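Local coordinates for DNA-3-methyladenine glycosidase II, putative (Deinococcus radiodurans, PDB 2YG9), which belongs to the HhH-GPD superfamily of base excision DNA repair proteins and has a largely helical fold that contains no strands, at residues 53-58 with 162-167; 84-89 with 109-114; 115-120 with 150-155; 169-174 with 202-207. All blocks are in the same frame, centred on the assembly; numbering follows the deposited sequence.

Contact 1. Residues 53-58 with 162-167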
loop_
_atom_site.group_PDB
_atom_site.type_symbol
_atom_site.label_atom_id
_atom_site.label_comp_id
_atom_site.label_asym_id
_atom_site.label_seq_id
_atom_site.Cartn_x
_atom_site.Cartn_y
_atom_site.Cartn_z
ATOM N N PRO A 53 -8.983 8.736 -8.168
ATOM C CA PRO A 53 -9.714 9.063 -6.924
ATOM C C PRO A 53 -8.798 9.430 -5.726
ATOM O O PRO A 53 -7.699 8.857 -5.576
ATOM C CB PRO A 53 -10.489 7.790 -6.614
ATOM C CG PRO A 53 -9.867 6.710 -7.483
ATOM C CD PRO A 53 -9.186 7.348 -8.615
ATOM N N VAL A 54 -9.241 10.382 -4.917
ATOM C CA VAL A 54 -8.533 10.745 -3.689
ATOM C C VAL A 54 -8.707 9.610 -2.621
ATOM O O VAL A 54 -9.827 9.269 -2.219
ATOM C CB VAL A 54 -8.992 12.139 -3.141
ATOM C CG1 VAL A 54 -8.200 12.567 -1.926
ATOM C CG2 VAL A 54 -8.856 13.247 -4.195
ATOM N N LEU A 55 -7.596 9.066 -2.138
ATOM C CA LEU A 55 -7.609 8.033 -1.083
ATOM C C LEU A 55 -7.749 8.667 0.304
ATOM O O LEU A 55 -7.006 9.595 0.643
ATOM C CB LEU A 55 -6.310 7.200 -1.099
ATOM C CG LEU A 55 -5.984 6.624 -2.458
ATOM C CD1 LEU A 55 -4.746 5.788 -2.434
ATOM C CD2 LEU A 55 -7.189 5.869 -2.954
ATOM N N ALA A 56 -8.686 8.142 1.087
ATOM C CA ALA A 56 -8.911 8.561 2.464
ATOM C C ALA A 56 -8.134 7.658 3.387
ATOM O O ALA A 56 -8.172 6.434 3.245
ATOM C CB ALA A 56 -10.420 8.483 2.813
ATOM N N PRO A 57 -7.452 8.236 4.376
ATOM C CA PRO A 57 -6.720 7.370 5.274
ATOM C C PRO A 57 -7.720 6.460 6.043
ATOM O O PRO A 57 -8.790 6.922 6.411
ATOM C CB PRO A 57 -6.021 8.346 6.194
ATOM C CG PRO A 57 -6.900 9.568 6.193
ATOM C CD PRO A 57 -7.409 9.645 4.788
ATOM N N THR A 58 -7.392 5.178 6.220
ATOM C CA THR A 58 -8.299 4.244 6.895
ATOM C C THR A 58 -8.441 4.565 8.397
ATOM O O THR A 58 -7.463 4.835 9.111
ATOM C CB THR A 58 -7.844 2.756 6.748
ATOM O OG1 THR A 58 -8.852 1.878 7.298
ATOM C CG2 THR A 58 -6.502 2.531 7.439
ATOM N N PHE A 162 0.952 -0.569 2.021
ATOM C CA PHE A 162 0.059 -0.265 3.152
ATOM C C PHE A 162 0.036 1.246 3.512
ATOM O O PHE A 162 -1.015 1.877 3.701
ATOM C CB PHE A 162 0.457 -1.145 4.346
ATOM C CG PHE A 162 -0.341 -0.890 5.604
ATOM C CD1 PHE A 162 -1.641 -1.336 5.715
ATOM C CD2 PHE A 162 0.204 -0.176 6.641
ATOM C CE1 PHE A 162 -2.389 -1.067 6.877
ATOM C CE2 PHE A 162 -0.519 0.069 7.802
ATOM C CZ PHE A 162 -1.788 -0.399 7.927
ATOM N N LEU A 163 1.207 1.828 3.593
ATOM C CA LEU A 163 1.320 3.274 3.753
ATOM C C LEU A 163 0.601 4.031 2.647
ATOM O O LEU A 163 -0.171 4.975 2.935
ATOM C CB LEU A 163 2.807 3.691 3.769
ATOM C CG LEU A 163 3.524 3.790 5.116
ATOM C CD1 LEU A 163 3.429 2.519 5.895
ATOM C CD2 LEU A 163 4.980 4.159 4.843
ATOM N N LEU A 164 0.832 3.621 1.393
ATOM C CA LEU A 164 0.281 4.334 0.253
ATOM C C LEU A 164 -1.231 4.162 0.146
ATOM O O LEU A 164 -1.979 5.151 0.084
ATOM C CB LEU A 164 0.997 3.929 -1.033
ATOM C CG LEU A 164 0.821 4.735 -2.334
ATOM C CD1 LEU A 164 1.981 4.302 -3.264
ATOM C CD2 LEU A 164 -0.551 4.526 -3.035
ATOM N N PHE A 165 -1.691 2.911 0.156
ATOM C CA PHE A 165 -3.077 2.638 -0.059
ATOM C C PHE A 165 -3.940 2.644 1.198
ATOM O O PHE A 165 -5.090 3.070 1.102
ATOM C CB PHE A 165 -3.299 1.348 -0.824
ATOM C CG PHE A 165 -2.854 1.408 -2.239
ATOM C CD1 PHE A 165 -3.626 2.065 -3.197
ATOM C CD2 PHE A 165 -1.668 0.833 -2.627
ATOM C CE1 PHE A 165 -3.218 2.102 -4.533
ATOM C CE2 PHE A 165 -1.270 0.865 -3.951
ATOM C CZ PHE A 165 -2.030 1.516 -4.889
ATOM N N ALA A 166 -3.450 2.182 2.341
ATOM C CA ALA A 166 -4.325 2.142 3.554
ATOM C C ALA A 166 -4.255 3.461 4.310
ATOM O O ALA A 166 -5.289 4.085 4.639
ATOM C CB ALA A 166 -3.962 0.968 4.490
ATOM N N LEU A 167 -3.043 3.917 4.550
ATOM C CA LEU A 167 -2.824 5.100 5.348
ATOM C C LEU A 167 -2.885 6.363 4.477
ATOM O O LEU A 167 -2.897 7.459 5.021
ATOM C CB LEU A 167 -1.488 5.010 6.098
ATOM C CG LEU A 167 -1.287 3.764 6.977
ATOM C CD1 LEU A 167 -0.061 3.870 7.859
ATOM C CD2 LEU A 167 -2.563 3.421 7.771
HETATM O O HOH W 1 -7.501 4.040 1.966
#
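Leu55 and Thr58 carry most of this contact between an extended loop and the last turn of a helix, and they do so in different ways. Leu55 holds CG beside its backbone N and opposite its carbonyl carbon (chi1 -52°), which sends CD1 to the helix. Leu55 CD1 comes 3.8 Å from Leu164 O and 4.0 Å from Phe165 CD1, the side chains of Leu55 and Phe165 crossing at a slant. The Phe165 ring is itself covered on one face by Leu164 CD2, which sits over the ring centre, so the methyl of Leu55 joins an apolar cluster already formed within the helix. Thr58 instead grips the backbone: Thr58 N donates to Ala166 O at 2.8 Å. Thr58 CG2, between its backbone N and carbonyl carbon, lies 3.4 Å from Ala166 O and 4.1 Å from Leu167 CD2. The hydroxyl takes another partner, Thr58 OG1 being bonded to Asp60 N. Pro57 CB lies 3.5 Å from Leu167 O. Phe162 O accepts from both Ala166 N and Leu167 N, part of a pi-type turn at 162-166. Around the contact, helix 61-71 meets Thr58 and Ala166 through Arg64, helix 204-219 packs Arg209 on Leu55 and Leu164, and helix 141-149 covers Leu163.

Contact 2. Residues 84-89 with 109-114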
loop_
_atom_site.group_PDB
_atom_site.type_symbol
_atom_site.label_atom_id
_atom_site.label_comp_id
_atom_site.label_asym_id
_atom_site.label_seq_id
_atom_site.Cartn_x
_atom_site.Cartn_y
_atom_site.Cartn_z
ATOM N N GLY A 84 -14.353 -11.387 4.466
ATOM C CA GLY A 84 -15.679 -11.504 5.050
ATOM C C GLY A 84 -15.754 -12.664 6.004
ATOM O O GLY A 84 -16.388 -12.569 7.032
ATOM N N ARG A 85 -15.093 -13.766 5.691
ATOM C CA ARG A 85 -15.027 -14.898 6.654
ATOM C C ARG A 85 -14.233 -14.571 7.936
ATOM O O ARG A 85 -14.589 -15.019 9.043
ATOM C CB ARG A 85 -14.496 -16.149 5.989
ATOM C CG ARG A 85 -15.400 -16.615 4.904
ATOM C CD ARG A 85 -15.077 -18.028 4.450
ATOM N NE ARG A 85 -13.837 -18.076 3.694
ATOM C CZ ARG A 85 -13.736 -17.829 2.399
ATOM N NH1 ARG A 85 -14.806 -17.474 1.701
ATOM N NH2 ARG A 85 -12.558 -17.957 1.797
ATOM N N LEU A 86 -13.182 -13.767 7.796
ATOM C CA LEU A 86 -12.464 -13.242 8.953
ATOM C C LEU A 86 -13.357 -12.368 9.825
ATOM O O LEU A 86 -13.392 -12.537 11.056
ATOM C CB LEU A 86 -11.186 -12.484 8.521
ATOM C CG LEU A 86 -10.078 -13.414 7.973
ATOM C CD1 LEU A 86 -9.009 -12.587 7.338
ATOM C CD2 LEU A 86 -9.485 -14.404 9.020
ATOM N N GLU A 87 -14.049 -11.430 9.184
ATOM C CA GLU A 87 -15.066 -10.581 9.823
ATOM C C GLU A 87 -16.131 -11.374 10.565
ATOM O O GLU A 87 -16.699 -10.899 11.524
ATOM C CB GLU A 87 -15.758 -9.678 8.780
ATOM C CG GLU A 87 -14.864 -8.561 8.248
ATOM C CD GLU A 87 -15.588 -7.635 7.284
ATOM O OE1 GLU A 87 -16.171 -8.137 6.310
ATOM O OE2 GLU A 87 -15.572 -6.419 7.496
ATOM N N GLY A 88 -16.364 -12.593 10.123
ATOM C CA GLY A 88 -17.396 -13.446 10.676
ATOM C C GLY A 88 -16.939 -14.282 11.842
ATOM O O GLY A 88 -17.749 -14.883 12.535
ATOM N N LEU A 89 -15.636 -14.319 12.080
ATOM C CA LEU A 89 -15.123 -14.968 13.276
ATOM C C LEU A 89 -15.575 -14.171 14.488
ATOM O O LEU A 89 -15.840 -12.946 14.384
ATOM C CB LEU A 89 -13.591 -15.049 13.248
ATOM C CG LEU A 89 -12.950 -15.928 12.171
ATOM C CD1 LEU A 89 -11.444 -15.680 12.135
ATOM C CD2 LEU A 89 -13.269 -17.382 12.436
ATOM N N VAL A 109 -10.656 -20.681 7.356
ATOM C CA VAL A 109 -11.301 -19.670 6.552
ATOM C C VAL A 109 -10.702 -19.630 5.181
ATOM O O VAL A 109 -11.205 -18.934 4.339
ATOM C CB VAL A 109 -11.275 -18.213 7.184
ATOM C CG1 VAL A 109 -12.000 -18.212 8.511
ATOM C CG2 VAL A 109 -9.830 -17.642 7.257
ATOM N N GLY A 110 -9.602 -20.344 4.970
ATOM C CA GLY A 110 -8.968 -20.403 3.662
ATOM C C GLY A 110 -7.590 -19.814 3.567
ATOM O O GLY A 110 -7.026 -19.774 2.477
ATOM N N LEU A 111 -7.022 -19.390 4.688
ATOM C CA LEU A 111 -5.702 -18.775 4.684
ATOM C C LEU A 111 -4.591 -19.794 4.559
ATOM O O LEU A 111 -4.611 -20.827 5.188
ATOM C CB LEU A 111 -5.468 -17.955 5.955
ATOM C CG LEU A 111 -6.293 -16.685 6.128
ATOM C CD1 LEU A 111 -5.982 -16.079 7.462
ATOM C CD2 LEU A 111 -6.026 -15.617 5.017
ATOM N N SER A 112 -3.601 -19.483 3.751
ATOM C CA SER A 112 -2.349 -20.262 3.762
ATOM C C SER A 112 -1.720 -20.196 5.167
ATOM O O SER A 112 -2.011 -19.281 5.931
ATOM C CB SER A 112 -1.415 -19.657 2.747
ATOM O OG SER A 112 -1.034 -18.377 3.153
ATOM N N TRP A 113 -0.873 -21.155 5.509
ATOM C CA TRP A 113 -0.153 -21.101 6.764
ATOM C C TRP A 113 0.691 -19.831 6.892
ATOM O O TRP A 113 0.726 -19.246 7.967
ATOM C CB TRP A 113 0.737 -22.329 6.943
ATOM C CG TRP A 113 -0.057 -23.546 7.312
ATOM C CD1 TRP A 113 -0.259 -24.639 6.542
ATOM C CD2 TRP A 113 -0.778 -23.766 8.530
ATOM N NE1 TRP A 113 -1.050 -25.551 7.201
ATOM C CE2 TRP A 113 -1.367 -25.055 8.433
ATOM C CE3 TRP A 113 -0.951 -23.019 9.713
ATOM C CZ2 TRP A 113 -2.122 -25.605 9.455
ATOM C CZ3 TRP A 113 -1.711 -23.551 10.723
ATOM C CH2 TRP A 113 -2.292 -24.835 10.599
ATOM N N ALA A 114 1.355 -19.421 5.811
ATOM C CA ALA A 114 2.087 -18.155 5.789
ATOM C C ALA A 114 1.205 -16.963 6.266
ATOM O O ALA A 114 1.602 -16.175 7.109
ATOM C CB ALA A 114 2.635 -17.888 4.375
#
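The guanidinium of Arg85 is the flat group here, and Val109 meets it at the edge, near its plane, and not over a face. Two nitrogens on one side of the group converge on a single carbonyl oxygen: Arg85 NE lies 2.8 Å from Val109 O and Arg85 NH2 lies 3.0 Å from the same Val109 O. Both bonds are bent at the hydrogen, the one from NH2 more so (140°), as a fork closing on one atom requires. A bend in the arginine chain (chi3 -72°) brings this edge round to the carbonyl. Nearer the backbone, Arg85 CB rests 4.0 Å from Val109 CB. Leu86 adds the apolar half, its CD2 reaching Val109 CG2 at 3.7 Å and Leu111 CD1 at 4.2 Å, with its side chain at about a right angle to both. Leu89 CD2 approaches the other valine branch, CG1. Helix 103-108 ends here in a Schellman motif, in which Gly110 takes a positive phi (115°). Since Val109 O stands at that C-terminal end, where peptide dipoles gather partial negative charge, the cationic group is probably favoured electrostatically, and two donors restrain its rotation.

Contact 3. Residues 115-120 with 150-155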
loop_
_atom_site.group_PDB
_atom_site.type_symbol
_atom_site.label_atom_id
_atom_site.label_comp_id
_atom_site.label_asym_id
_atom_site.label_seq_id
_atom_site.Cartn_x
_atom_site.Cartn_y
_atom_site.Cartn_z
ATOM N N LYS A 115 0.011 -16.835 5.697
ATOM C CA LYS A 115 -0.916 -15.760 6.052
ATOM C C LYS A 115 -1.455 -15.917 7.455
ATOM O O LYS A 115 -1.507 -14.946 8.174
ATOM C CB LYS A 115 -2.077 -15.658 5.048
ATOM C CG LYS A 115 -1.706 -15.102 3.705
ATOM C CD LYS A 115 -2.812 -15.377 2.708
ATOM C CE LYS A 115 -2.583 -14.772 1.294
ATOM N NZ LYS A 115 -3.813 -14.947 0.462
ATOM N N VAL A 116 -1.758 -17.152 7.895
ATOM C CA VAL A 116 -2.104 -17.403 9.317
ATOM C C VAL A 116 -1.075 -16.826 10.276
ATOM O O VAL A 116 -1.399 -16.130 11.235
ATOM C CB VAL A 116 -2.336 -18.935 9.623
ATOM C CG1 VAL A 116 -2.492 -19.197 11.139
ATOM C CG2 VAL A 116 -3.544 -19.427 8.866
ATOM N N ARG A 117 0.181 -17.095 9.990
ATOM C CA ARG A 117 1.299 -16.696 10.819
ATOM C C ARG A 117 1.462 -15.189 10.848
ATOM O O ARG A 117 1.693 -14.582 11.910
ATOM C CB ARG A 117 2.589 -17.332 10.291
ATOM C CG ARG A 117 3.867 -16.816 10.934
ATOM C CD ARG A 117 5.115 -17.604 10.457
ATOM N NE ARG A 117 5.080 -19.001 10.905
ATOM C CZ ARG A 117 5.298 -19.427 12.150
ATOM N NH1 ARG A 117 5.553 -18.555 13.130
ATOM N NH2 ARG A 117 5.256 -20.744 12.427
ATOM N N THR A 118 1.381 -14.599 9.677
ATOM C CA THR A 118 1.437 -13.129 9.533
ATOM C C THR A 118 0.320 -12.450 10.298
ATOM O O THR A 118 0.552 -11.556 11.096
ATOM C CB THR A 118 1.341 -12.743 8.032
ATOM O OG1 THR A 118 2.472 -13.276 7.340
ATOM C CG2 THR A 118 1.272 -11.239 7.861
ATOM N N VAL A 119 -0.912 -12.889 10.067
ATOM C CA VAL A 119 -2.077 -12.396 10.826
ATOM C C VAL A 119 -1.967 -12.604 12.343
ATOM O O VAL A 119 -2.247 -11.672 13.119
ATOM C CB VAL A 119 -3.430 -12.978 10.298
ATOM C CG1 VAL A 119 -4.573 -12.472 11.156
ATOM C CG2 VAL A 119 -3.679 -12.582 8.823
ATOM N N GLN A 120 -1.546 -13.790 12.791
ATOM C CA GLN A 120 -1.279 -13.974 14.200
ATOM C C GLN A 120 -0.212 -13.047 14.725
ATOM O O GLN A 120 -0.313 -12.532 15.833
ATOM C CB GLN A 120 -0.940 -15.410 14.513
ATOM C CG GLN A 120 -2.150 -16.343 14.240
ATOM C CD GLN A 120 -1.812 -17.794 14.382
ATOM O OE1 GLN A 120 -0.685 -18.216 14.103
ATOM N NE2 GLN A 120 -2.765 -18.562 14.913
ATOM N N GLN A 150 9.261 -6.211 10.420
ATOM C CA GLN A 150 9.647 -7.227 11.435
ATOM C C GLN A 150 8.657 -8.366 11.539
ATOM O O GLN A 150 8.980 -9.413 12.090
ATOM C CB GLN A 150 9.845 -6.604 12.822
ATOM C CG GLN A 150 11.128 -5.866 12.924
ATOM C CD GLN A 150 12.357 -6.687 12.468
ATOM O OE1 GLN A 150 12.712 -7.707 13.105
ATOM N NE2 GLN A 150 12.991 -6.258 11.345
ATOM N N LEU A 151 7.459 -8.188 10.998
ATOM C CA LEU A 151 6.456 -9.249 11.029
ATOM C C LEU A 151 6.776 -10.250 9.930
ATOM O O LEU A 151 7.179 -9.833 8.820
ATOM C CB LEU A 151 5.043 -8.683 10.840
ATOM C CG LEU A 151 4.595 -7.671 11.912
ATOM C CD1 LEU A 151 3.264 -7.008 11.500
ATOM C CD2 LEU A 151 4.511 -8.354 13.271
ATOM N N PRO A 152 6.584 -11.562 10.208
ATOM C CA PRO A 152 6.868 -12.574 9.185
ATOM C C PRO A 152 5.894 -12.409 8.018
ATOM O O PRO A 152 4.718 -12.155 8.258
ATOM C CB PRO A 152 6.595 -13.891 9.898
ATOM C CG PRO A 152 5.637 -13.548 11.011
ATOM C CD PRO A 152 6.036 -12.158 11.441
ATOM N N GLY A 153 6.382 -12.514 6.786
ATOM C CA GLY A 153 5.521 -12.410 5.590
ATOM C C GLY A 153 5.273 -10.991 5.104
ATOM O O GLY A 153 4.654 -10.786 4.045
ATOM N N ILE A 154 5.716 -10.002 5.870
ATOM C CA ILE A 154 5.514 -8.618 5.488
ATOM C C ILE A 154 6.905 -8.044 5.267
ATOM O O ILE A 154 7.683 -7.975 6.213
ATOM C CB ILE A 154 4.737 -7.813 6.564
ATOM C CG1 ILE A 154 3.301 -8.396 6.724
ATOM C CG2 ILE A 154 4.772 -6.310 6.204
ATOM C CD1 ILE A 154 2.388 -7.682 7.697
ATOM N N GLY A 155 7.225 -7.733 3.998
ATOM C CA GLY A 155 8.475 -7.093 3.633
ATOM C C GLY A 155 8.258 -5.604 3.456
ATOM O O GLY A 155 7.164 -5.062 3.742
#
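Arg117 opens the contact by laying the aliphatic part of its side chain across the ring of Pro152, the two running at about a right angle. Arg117 CG lies opposite the backbone N (chi1 171°) and approaches Pro152 CG at 3.7 Å, while Arg117 CD passes 4.0 Å from Pro152 CB. The arginine was modelled in two conformers, so this touch is less certain than the next. Thr118 follows and is the centre of the interface, each branch of its side chain having a separate task. With chi1 at -63°, Thr118 OG1 stands beside the backbone N and comes 2.7 Å from Pro152 O. Ala114 O, one helical turn earlier, is also within reach of the single hydroxyl proton, which may be shared between the two carbonyls. Thr118 OG1 lies 3.6 Å from Gly153 CA as well, close packing against a residue without a side chain. Thr118 CG2 meets Ile154 CG1 at 3.7 Å, with Ile154 CD1 equally near. Behind this pair, helix 61-71 contributes Val69 against Thr118 and Leu65 against Ile154. On the loop side, Leu151 to Ile154 form a type II turn closed by a bond from Ile154 N to Leu151 O, and Gly153 supplies the positive phi (85°) of its third position. Gly155 then occupies the N-cap position of helix 156-166. Together, helix 141-149, this Leu-Pro-Gly-Ile-Gly turn and helix 156-166 make the helix-hairpin-helix motif that gives the superfamily its name, with helix 113-127 packed against the hairpin.

Contact 4. Residues 169-174 with 202-207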
loop_
_atom_site.group_PDB
_atom_site.type_symbol
_atom_site.label_atom_id
_atom_site.label_comp_id
_atom_site.label_asym_id
_atom_site.label_seq_id
_atom_site.Cartn_x
_atom_site.Cartn_y
_atom_site.Cartn_z
ATOM N N ARG A 169 -0.669 7.829 2.710
ATOM C CA ARG A 169 0.487 8.690 2.775
ATOM C C ARG A 169 0.896 9.134 1.383
ATOM O O ARG A 169 0.841 8.335 0.458
ATOM C CB ARG A 169 1.605 8.001 3.475
ATOM C CG ARG A 169 1.201 7.572 4.828
ATOM C CD ARG A 169 2.218 7.861 5.776
ATOM N NE ARG A 169 1.793 7.606 7.165
ATOM C CZ ARG A 169 2.648 7.583 8.190
ATOM N NH1 ARG A 169 3.950 7.718 7.964
ATOM N NH2 ARG A 169 2.213 7.368 9.423
ATOM N N PRO A 170 1.244 10.427 1.225
ATOM C CA PRO A 170 1.456 11.027 -0.104
ATOM C C PRO A 170 2.825 10.883 -0.781
ATOM O O PRO A 170 2.963 11.248 -1.963
ATOM C CB PRO A 170 1.216 12.492 0.178
ATOM C CG PRO A 170 1.833 12.674 1.521
ATOM C CD PRO A 170 1.407 11.446 2.287
ATOM N N ASP A 171 3.843 10.368 -0.102
ATOM C CA ASP A 171 5.171 10.493 -0.620
ATOM C C ASP A 171 5.959 9.168 -0.618
ATOM O O ASP A 171 7.109 9.093 -0.153
ATOM C CB ASP A 171 5.934 11.603 0.124
ATOM C CG ASP A 171 7.168 12.022 -0.615
ATOM O OD1 ASP A 171 7.207 11.897 -1.866
ATOM O OD2 ASP A 171 8.124 12.448 0.033
ATOM N N VAL A 172 5.322 8.135 -1.161
ATOM C CA VAL A 172 5.864 6.788 -1.155
ATOM C C VAL A 172 6.161 6.292 -2.571
ATOM O O VAL A 172 5.244 6.124 -3.359
ATOM C CB VAL A 172 4.879 5.786 -0.541
ATOM C CG1 VAL A 172 5.541 4.344 -0.511
ATOM C CG2 VAL A 172 4.410 6.226 0.898
ATOM N N PHE A 173 7.429 6.063 -2.879
ATOM C CA PHE A 173 7.807 5.344 -4.073
ATOM C C PHE A 173 8.450 4.053 -3.618
ATOM O O PHE A 173 9.506 4.082 -3.016
ATOM C CB PHE A 173 8.786 6.126 -4.945
ATOM C CG PHE A 173 9.174 5.395 -6.214
ATOM C CD1 PHE A 173 8.353 5.425 -7.328
ATOM C CD2 PHE A 173 10.318 4.634 -6.271
ATOM C CE1 PHE A 173 8.674 4.705 -8.475
ATOM C CE2 PHE A 173 10.667 3.968 -7.418
ATOM C CZ PHE A 173 9.825 3.983 -8.511
ATOM N N SER A 174 7.811 2.943 -3.951
ATOM C CA SER A 174 8.285 1.611 -3.695
ATOM C C SER A 174 9.273 1.129 -4.770
ATOM O O SER A 174 8.892 0.704 -5.845
ATOM C CB SER A 174 7.073 0.684 -3.554
ATOM O OG SER A 174 7.438 -0.580 -3.034
ATOM N N PRO A 202 7.067 16.120 -2.941
ATOM C CA PRO A 202 6.420 15.270 -1.927
ATOM C C PRO A 202 5.158 14.506 -2.363
ATOM O O PRO A 202 4.290 14.209 -1.502
ATOM C CB PRO A 202 6.043 16.288 -0.858
ATOM C CG PRO A 202 5.575 17.423 -1.662
ATOM C CD PRO A 202 6.589 17.507 -2.816
ATOM N N TYR A 203 5.101 14.122 -3.650
ATOM C CA TYR A 203 3.912 13.476 -4.229
ATOM C C TYR A 203 4.301 12.179 -4.948
ATOM O O TYR A 203 3.800 11.864 -5.996
ATOM C CB TYR A 203 3.186 14.433 -5.192
ATOM C CG TYR A 203 2.859 15.788 -4.575
ATOM C CD1 TYR A 203 1.933 15.901 -3.545
ATOM C CD2 TYR A 203 3.507 16.957 -5.019
ATOM C CE1 TYR A 203 1.654 17.142 -2.956
ATOM C CE2 TYR A 203 3.225 18.185 -4.447
ATOM C CZ TYR A 203 2.297 18.271 -3.427
ATOM O OH TYR A 203 1.985 19.504 -2.892
ATOM N N ARG A 204 5.209 11.423 -4.346
ATOM C CA ARG A 204 5.647 10.149 -4.951
ATOM C C ARG A 204 4.554 9.100 -4.976
ATOM O O ARG A 204 4.564 8.231 -5.847
ATOM C CB ARG A 204 6.912 9.667 -4.261
ATOM C CG ARG A 204 8.125 10.293 -4.897
ATOM C CD ARG A 204 9.388 9.972 -4.173
ATOM N NE ARG A 204 9.469 10.573 -2.834
ATOM C CZ ARG A 204 10.552 10.487 -2.078
ATOM N NH1 ARG A 204 11.611 9.840 -2.532
ATOM N NH2 ARG A 204 10.589 11.054 -0.880
ATOM N N SER A 205 3.593 9.182 -4.038
ATOM C CA SER A 205 2.472 8.225 -4.014
ATOM C C SER A 205 1.584 8.402 -5.237
ATOM O O SER A 205 1.293 7.444 -5.909
ATOM C CB SER A 205 1.601 8.349 -2.739
ATOM O OG SER A 205 2.338 7.976 -1.593
ATOM N N LEU A 206 1.155 9.623 -5.533
ATOM C CA LEU A 206 0.316 9.834 -6.710
ATOM C C LEU A 206 1.078 9.577 -8.007
ATOM O O LEU A 206 0.492 9.028 -8.947
ATOM C CB LEU A 206 -0.351 11.239 -6.705
ATOM C CG LEU A 206 -1.400 11.544 -7.778
ATOM C CD1 LEU A 206 -2.644 10.632 -7.639
ATOM C CD2 LEU A 206 -1.789 13.054 -7.763
ATOM N N ALA A 207 2.354 9.953 -8.055
ATOM C CA ALA A 207 3.204 9.630 -9.220
ATOM C C ALA A 207 3.192 8.114 -9.407
ATOM O O ALA A 207 2.977 7.653 -10.479
ATOM C CB ALA A 207 4.610 10.088 -9.012
HETATM O O HOH W 2 0.994 11.927 -3.714
#
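Asp171 and Arg204 meet through complementary torsions: the aspartate places CG opposite its backbone N (chi1 -164°), and the arginine chain folds at chi3 (-67°) so that its side edge turns back to the carboxylate. Arg204 NE reaches Asp171 OD1 at 2.8 Å and Arg204 NH2 reaches Asp171 OD2 at 3.0 Å, a side-on salt bridge with two nearly straight bonds. Both oxygens lie in the guanidinium plane, yet the two groups are not coplanar; their planes are 46° apart, and the nitrogens come from above the carboxylate. Asp171 OD1 also receives Arg204 N at 3.2 Å, through the lone pair directed away from OD2, so three bonds fix the carboxylate at the first turn of helix 204-219, where the helix dipole would probably welcome a negative charge. Phe173 CB packs alongside Arg204 CD. Ser205 is the second focus: Ser205 OG donates to Arg169 O at 2.6 Å and accepts from Val172 N at 3.0 Å, holding two points of the loop. Ser205 N bonds to Pro170 O at 3.0 Å. Water 2 also donates to Pro170 O, and accepts from Leu206 N. The contact thus seats loop 169-174 on the N-terminal turn of helix 204-219. Tyr203, whose side chain is about 4 Å from a bound nickel ion at the nearest atoms, leans on helix 30-36, Phe173 touches Thr197 and Trp200 of helix 193-200, and helix 156-166 backs Ser205 with Leu164.

Followed from the N terminus, the chain shows how one long closure can enclose shorter ones. Contact 1 joins the loop before helix 61-71 to the end of helix 156-166, and the span between them holds contacts 2 and 3 in succession. Contact 2 ties the end of helix 76-87 to the turn leading into helix 113-127; contact 3 uses that same helix to hold the hairpin, and Leu111 packs on Val116 between them. Contact 4 opens only after contact 1 has closed, joining loop 169-174 to helix 204-219. No closures cross. Contacts 1 and 4 touch, probably with a hydrogen bond from Arg169 N to Leu163 O, whereas contacts 2 and 4 lie on opposite sides of the chain's centre.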